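Local coordinates for protein endoglucanase (Clostridium thermocellum, PDB 2E4T) that hydrolyses internal beta-1,4-glucosidic linkages of cellulose and probably xyloglucan, through its family 44 glycoside hydrolase module, a piece of a longer cellulase, at residues A[226-231]-A[386-391]; A[121-126]-A[132-137]. One frame throughout, in Å; residues are numbered along the deposited sequence.

Contact 1 of 2, residues A[226-231]-A[386-391]; sequences EIFGPA and VYLATF
Glu-226 and Tyr-387 meet across the interior of the TIM-like barrel of this family 44 module, joining strand 226-232 to segment 386-391. The strands of the two segments are not neighbours in the parallel sheet: 279-284 and 354-360 lie between them, and the closest CA pair, Phe-228 with Leu-388, is 10.3 Å apart, so side chains alone span the gap. Glu-226 reaches in with an extended chain (chi2 179°), while Tyr-387 comes from the opposite direction, its CG anti to the backbone N at chi1 177°. Tyr-387 OH donates to Glu-226 OE1 at 2.6 Å, on the syn lone pair of that oxygen. The carboxylate approaches the tyrosine at the ring edge, with the two planes 79° apart. Tyr-104 OH also bonds OE1 and Lys-354 forms a salt bridge with OE2, so both carboxylate oxygens are held, and the lysine would be expected to stabilise the negative charge.

Two residues further along the strand, Phe-228 adds an apolar contact. Its CZ lies 4.3 Å from Tyr-387 CE2, near the plane of the tyrosine ring, and the Phe-228 side chain also touches Ala-356 and Val-279 of the intervening strands. Phe-228 and Leu-388 cross at about a right angle, and the methyl CD1 of Leu-388 meets the far end of the phenyl ring, 4.0 Å from Phe-228 CZ and 4.1 Å from CE2.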
loop_
_atom_site.group_PDB
_atom_site.type_symbol
_atom_site.label_atom_id
_atom_site.label_comp_id
_atom_site.label_asym_id
_atom_site.label_seq_id
_atom_site.Cartn_x
_atom_site.Cartn_y
_atom_site.Cartn_z
ATOM N N GLU A 226 -15.071 -3.661 0.915
ATOM C CA GLU A 226 -14.572 -2.399 0.359
ATOM C C GLU A 226 -13.971 -2.649 -1.010
ATOM O O GLU A 226 -13.168 -3.589 -1.168
ATOM C CB GLU A 226 -13.528 -1.802 1.310
ATOM C CG GLU A 226 -14.199 -1.246 2.537
ATOM C CD GLU A 226 -13.242 -0.647 3.555
ATOM O OE1 GLU A 226 -12.162 -1.220 3.816
ATOM O OE2 GLU A 226 -13.568 0.411 4.097
ATOM N N ILE A 227 -14.330 -1.781 -1.955
ATOM C CA ILE A 227 -13.782 -1.849 -3.311
ATOM C C ILE A 227 -12.694 -0.808 -3.472
ATOM O O ILE A 227 -12.869 0.395 -3.190
ATOM C CB ILE A 227 -14.944 -1.617 -4.342
ATOM C CG1 ILE A 227 -15.873 -2.821 -4.362
ATOM C CG2 ILE A 227 -14.370 -1.284 -5.720
ATOM C CD1 ILE A 227 -15.230 -4.075 -5.104
ATOM N N PHE A 228 -11.537 -1.308 -3.959
ATOM C CA PHE A 228 -10.333 -0.528 -4.196
ATOM C C PHE A 228 -10.097 -0.410 -5.707
ATOM O O PHE A 228 -10.170 -1.423 -6.430
ATOM C CB PHE A 228 -9.094 -1.287 -3.631
ATOM C CG PHE A 228 -8.967 -1.328 -2.133
ATOM C CD1 PHE A 228 -9.942 -1.909 -1.331
ATOM C CD2 PHE A 228 -7.824 -0.810 -1.524
ATOM C CE1 PHE A 228 -9.787 -1.980 0.048
ATOM C CE2 PHE A 228 -7.660 -0.901 -0.143
ATOM C CZ PHE A 228 -8.665 -1.481 0.650
ATOM N N GLY A 229 -9.755 0.796 -6.163
ATOM C CA GLY A 229 -9.326 0.952 -7.533
ATOM C C GLY A 229 -8.785 2.353 -7.718
ATOM O O GLY A 229 -8.995 3.222 -6.859
ATOM N N PRO A 230 -8.059 2.589 -8.826
ATOM C CA PRO A 230 -7.842 1.665 -9.936
ATOM C C PRO A 230 -6.542 0.864 -9.902
ATOM O O PRO A 230 -6.232 0.186 -10.881
ATOM C CB PRO A 230 -7.926 2.575 -11.217
ATOM C CG PRO A 230 -7.962 4.011 -10.700
ATOM C CD PRO A 230 -7.617 3.946 -9.190
ATOM N N ALA A 231 -5.771 0.968 -8.793
ATOM C CA ALA A 231 -4.479 0.248 -8.692
ATOM C C ALA A 231 -3.529 0.733 -9.799
ATOM O O ALA A 231 -2.838 -0.051 -10.466
ATOM C CB ALA A 231 -4.642 -1.260 -8.684
ATOM N N VAL A 386 -3.650 8.248 5.234
ATOM C CA VAL A 386 -3.762 7.091 4.359
ATOM C C VAL A 386 -4.444 5.957 5.109
ATOM O O VAL A 386 -4.230 5.752 6.302
ATOM C CB VAL A 386 -2.338 6.693 3.858
ATOM C CG1 VAL A 386 -2.316 5.396 3.135
ATOM C CG2 VAL A 386 -1.770 7.820 3.006
ATOM N N TYR A 387 -5.313 5.217 4.385
ATOM C CA TYR A 387 -6.104 4.152 4.987
ATOM C C TYR A 387 -5.400 2.789 5.026
ATOM O O TYR A 387 -5.501 2.034 6.007
ATOM C CB TYR A 387 -7.396 4.012 4.170
ATOM C CG TYR A 387 -8.296 2.902 4.610
ATOM C CD1 TYR A 387 -8.887 2.905 5.881
ATOM C CD2 TYR A 387 -8.601 1.853 3.741
ATOM C CE1 TYR A 387 -9.737 1.876 6.268
ATOM C CE2 TYR A 387 -9.498 0.843 4.122
ATOM C CZ TYR A 387 -10.077 0.884 5.383
ATOM O OH TYR A 387 -10.967 -0.074 5.807
ATOM N N LEU A 388 -4.715 2.442 3.940
ATOM C CA LEU A 388 -4.092 1.123 3.828
ATOM C C LEU A 388 -2.845 1.326 2.980
ATOM O O LEU A 388 -2.849 2.113 2.024
ATOM C CB LEU A 388 -5.071 0.106 3.212
ATOM C CG LEU A 388 -4.534 -1.312 2.996
ATOM C CD1 LEU A 388 -5.635 -2.340 3.180
ATOM C CD2 LEU A 388 -3.893 -1.496 1.619
ATOM N N ALA A 389 -1.773 0.569 3.305
ATOM C CA ALA A 389 -0.589 0.589 2.445
ATOM C C ALA A 389 0.061 -0.777 2.565
ATOM O O ALA A 389 0.063 -1.402 3.622
ATOM C CB ALA A 389 0.358 1.730 2.826
ATOM N N THR A 390 0.649 -1.193 1.427
ATOM C CA THR A 390 1.297 -2.497 1.348
ATOM C C THR A 390 2.603 -2.376 0.549
ATOM O O THR A 390 2.582 -2.132 -0.666
ATOM C CB THR A 390 0.315 -3.594 0.761
ATOM O OG1 THR A 390 -0.412 -3.075 -0.343
ATOM C CG2 THR A 390 -0.697 -4.026 1.788
ATOM N N PHE A 391 3.721 -2.545 1.261
ATOM C CA PHE A 391 5.045 -2.531 0.641
ATOM C C PHE A 391 5.151 -3.663 -0.386
ATOM O O PHE A 391 4.618 -4.776 -0.161
ATOM C CB PHE A 391 6.073 -2.755 1.766
ATOM C CG PHE A 391 7.495 -2.957 1.288
ATOM C CD1 PHE A 391 8.243 -1.913 0.743
ATOM C CD2 PHE A 391 8.089 -4.217 1.391
ATOM C CE1 PHE A 391 9.535 -2.130 0.292
ATOM C CE2 PHE A 391 9.383 -4.431 0.963
ATOM C CZ PHE A 391 10.095 -3.397 0.412
#

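Contact 2 of 2, residues A[121-126]-A[132-137]; sequences GPVSQE and SRWKEV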
loop_
_atom_site.group_PDB
_atom_site.type_symbol
_atom_site.label_atom_id
_atom_site.label_comp_id
_atom_site.label_asym_id
_atom_site.label_seq_id
_atom_site.Cartn_x
_atom_site.Cartn_y
_atom_site.Cartn_z
ATOM N N GLY A 121 1.610 -23.714 -20.263
ATOM C CA GLY A 121 2.822 -23.070 -20.736
ATOM C C GLY A 121 2.475 -21.829 -21.559
ATOM O O GLY A 121 1.412 -21.179 -21.385
ATOM N N PRO A 122 3.370 -21.442 -22.454
ATOM C CA PRO A 122 3.241 -20.145 -23.129
ATOM C C PRO A 122 1.954 -20.040 -23.951
ATOM O O PRO A 122 1.593 -20.968 -24.697
ATOM C CB PRO A 122 4.483 -20.069 -24.047
ATOM C CG PRO A 122 4.795 -21.542 -24.319
ATOM C CD PRO A 122 4.557 -22.199 -22.953
ATOM N N VAL A 123 1.345 -18.862 -23.870
ATOM C CA VAL A 123 0.198 -18.501 -24.704
ATOM C C VAL A 123 0.722 -17.688 -25.878
ATOM O O VAL A 123 1.350 -16.639 -25.689
ATOM C CB VAL A 123 -0.838 -17.696 -23.888
ATOM C CG1 VAL A 123 -1.965 -17.281 -24.779
ATOM C CG2 VAL A 123 -1.351 -18.536 -22.699
ATOM N N SER A 124 0.492 -18.196 -27.100
ATOM C CA SER A 124 1.015 -17.510 -28.265
ATOM C C SER A 124 0.234 -16.227 -28.554
ATOM O O SER A 124 -0.929 -16.064 -28.098
ATOM C CB SER A 124 0.919 -18.424 -29.483
ATOM O OG SER A 124 -0.436 -18.498 -29.870
ATOM N N GLN A 125 0.783 -15.336 -29.374
ATOM C CA GLN A 125 0.015 -14.189 -29.799
ATOM C C GLN A 125 -1.206 -14.613 -30.600
ATOM O O GLN A 125 -2.258 -13.944 -30.587
ATOM C CB GLN A 125 0.881 -13.184 -30.576
ATOM C CG GLN A 125 0.151 -11.878 -30.774
ATOM C CD GLN A 125 1.024 -10.773 -31.294
ATOM O OE1 GLN A 125 2.217 -10.874 -31.401
ATOM N NE2 GLN A 125 0.405 -9.649 -31.629
ATOM N N GLU A 126 -1.135 -15.765 -31.297
ATOM C CA GLU A 126 -2.287 -16.240 -32.063
ATOM C C GLU A 126 -3.373 -16.783 -31.142
ATOM O O GLU A 126 -4.520 -16.902 -31.586
ATOM C CB GLU A 126 -1.808 -17.295 -33.079
ATOM C CG GLU A 126 -0.854 -16.661 -34.093
ATOM C CD GLU A 126 0.530 -16.466 -33.590
ATOM O OE1 GLU A 126 1.113 -17.365 -32.942
ATOM O OE2 GLU A 126 1.106 -15.341 -33.802
ATOM N N SER A 132 -8.882 -20.958 -26.834
ATOM C CA SER A 132 -8.958 -22.101 -25.942
ATOM C C SER A 132 -8.082 -21.920 -24.703
ATOM O O SER A 132 -8.274 -22.649 -23.706
ATOM C CB SER A 132 -8.490 -23.387 -26.668
ATOM O OG SER A 132 -7.136 -23.318 -26.993
ATOM N N ARG A 133 -7.126 -20.984 -24.741
ATOM C CA ARG A 133 -6.216 -20.795 -23.608
ATOM C C ARG A 133 -6.839 -19.943 -22.487
ATOM O O ARG A 133 -6.196 -19.802 -21.435
ATOM C CB ARG A 133 -4.916 -20.134 -24.067
ATOM C CG ARG A 133 -4.219 -20.897 -25.200
ATOM C CD ARG A 133 -3.891 -22.340 -24.880
ATOM N NE ARG A 133 -3.116 -22.495 -23.649
ATOM C CZ ARG A 133 -1.813 -22.257 -23.541
ATOM N NH1 ARG A 133 -1.109 -21.843 -24.593
ATOM N NH2 ARG A 133 -1.228 -22.416 -22.346
ATOM N N TRP A 134 -8.022 -19.389 -22.714
ATOM C CA TRP A 134 -8.593 -18.419 -21.777
ATOM C C TRP A 134 -10.036 -18.727 -21.487
ATOM O O TRP A 134 -10.780 -19.244 -22.362
ATOM C CB TRP A 134 -8.514 -17.003 -22.422
ATOM C CG TRP A 134 -7.145 -16.564 -22.769
ATOM C CD1 TRP A 134 -6.607 -16.486 -24.016
ATOM C CD2 TRP A 134 -6.104 -16.141 -21.865
ATOM N NE1 TRP A 134 -5.316 -16.036 -23.978
ATOM C CE2 TRP A 134 -4.969 -15.819 -22.653
ATOM C CE3 TRP A 134 -6.014 -16.064 -20.466
ATOM C CZ2 TRP A 134 -3.791 -15.370 -22.070
ATOM C CZ3 TRP A 134 -4.833 -15.646 -19.894
ATOM C CH2 TRP A 134 -3.736 -15.297 -20.700
ATOM N N LYS A 135 -10.477 -18.297 -20.311
ATOM C CA LYS A 135 -11.899 -18.233 -19.983
ATOM C C LYS A 135 -12.304 -16.766 -19.846
ATOM O O LYS A 135 -11.536 -15.950 -19.287
ATOM C CB LYS A 135 -12.188 -18.948 -18.663
ATOM C CG LYS A 135 -11.816 -20.416 -18.649
ATOM C CD LYS A 135 -12.538 -21.244 -19.680
ATOM C CE LYS A 135 -12.160 -22.721 -19.602
ATOM N NZ LYS A 135 -12.899 -23.503 -20.667
ATOM N N GLU A 136 -13.468 -16.411 -20.380
ATOM C CA GLU A 136 -13.974 -15.069 -20.279
ATOM C C GLU A 136 -14.513 -14.795 -18.872
ATOM O O GLU A 136 -15.283 -15.610 -18.351
ATOM C CB GLU A 136 -15.109 -14.875 -21.323
ATOM C CG GLU A 136 -15.661 -13.441 -21.331
ATOM C CD GLU A 136 -16.866 -13.266 -22.202
ATOM O OE1 GLU A 136 -16.915 -13.864 -23.306
ATOM O OE2 GLU A 136 -17.804 -12.513 -21.782
ATOM N N VAL A 137 -14.118 -13.665 -18.291
ATOM C CA VAL A 137 -14.657 -13.276 -17.007
ATOM C C VAL A 137 -15.952 -12.519 -17.178
ATOM O O VAL A 137 -16.042 -11.587 -17.995
ATOM C CB VAL A 137 -13.648 -12.364 -16.264
ATOM C CG1 VAL A 137 -14.280 -11.826 -14.998
ATOM C CG2 VAL A 137 -12.386 -13.203 -15.946
#
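Arg-133 points its guanidinium edge at the backbone of Gly-121 and Pro-122, while Val-123, coming from the opposite direction, lays a methyl over one face of the same group. The contact ties strand 121-122, the edge of a small antiparallel sheet, to the start of strand 134-138 in a separate three-stranded sheet, both peripheral to the barrel. Two hydrogen bonds define the edge: Arg-133 NH1 to Pro-122 O at 2.8 Å, with an N-H...O angle of 164°, and Arg-133 NH2 to Gly-121 O at 3.1 Å, more bent at 152°. Pro-122 O lies in the guanidinium plane and Gly-121 O is tilted from it; both donors stand above their carbonyl planes. Bends at chi2 and chi3 fold the arginine into this position.

Val-123 divides its two methyls between two partners. CG2 sits 3.6 Å above the guanidinium plane, offset toward the rim, and is 3.8 Å from Arg-133 CZ. CG1, placed anti to the backbone N by a chi1 of 177°, turns to the indole instead, 3.7 Å from Trp-134 NE1 and 3.8 Å from Trp-134 CZ2, an oblique approach. Arg-133 CB covers one indole face near its rim, so valine, arginine and tryptophan pack as one cluster.

Asp-118 takes Arg-133 NE and Glu-127 takes NH1 in salt bridges. With two carboxylates and two carbonyl oxygens around it, the buried guanidinium probably keeps its positive charge, and the several bonds in different directions should restrict its rotation and fix the two peptide carbonyls relative to strand 134-138.

In the fold
Contact 2 closes along the chain before contact 1 opens, and the two do not touch: their centres are 29 Å apart and their nearest atoms about 13 Å. The centre of contact 1, which bridges non-adjacent barrel strands, is about 6 Å from the centre of the chain; that of contact 2, which joins two small peripheral sheets, is about 30 Å from it. Of the two, contact 2 lies on the calcium side: the Trp-134 side chain is about 12 Å from the ion, too far to touch it, and strand 134-138 pairs with strand 155-157, which begins at the calcium ligand Tyr-155. Contact 1 is away from both the calcium site and the zinc site of Asp-35, Ala-395 and Glu-401.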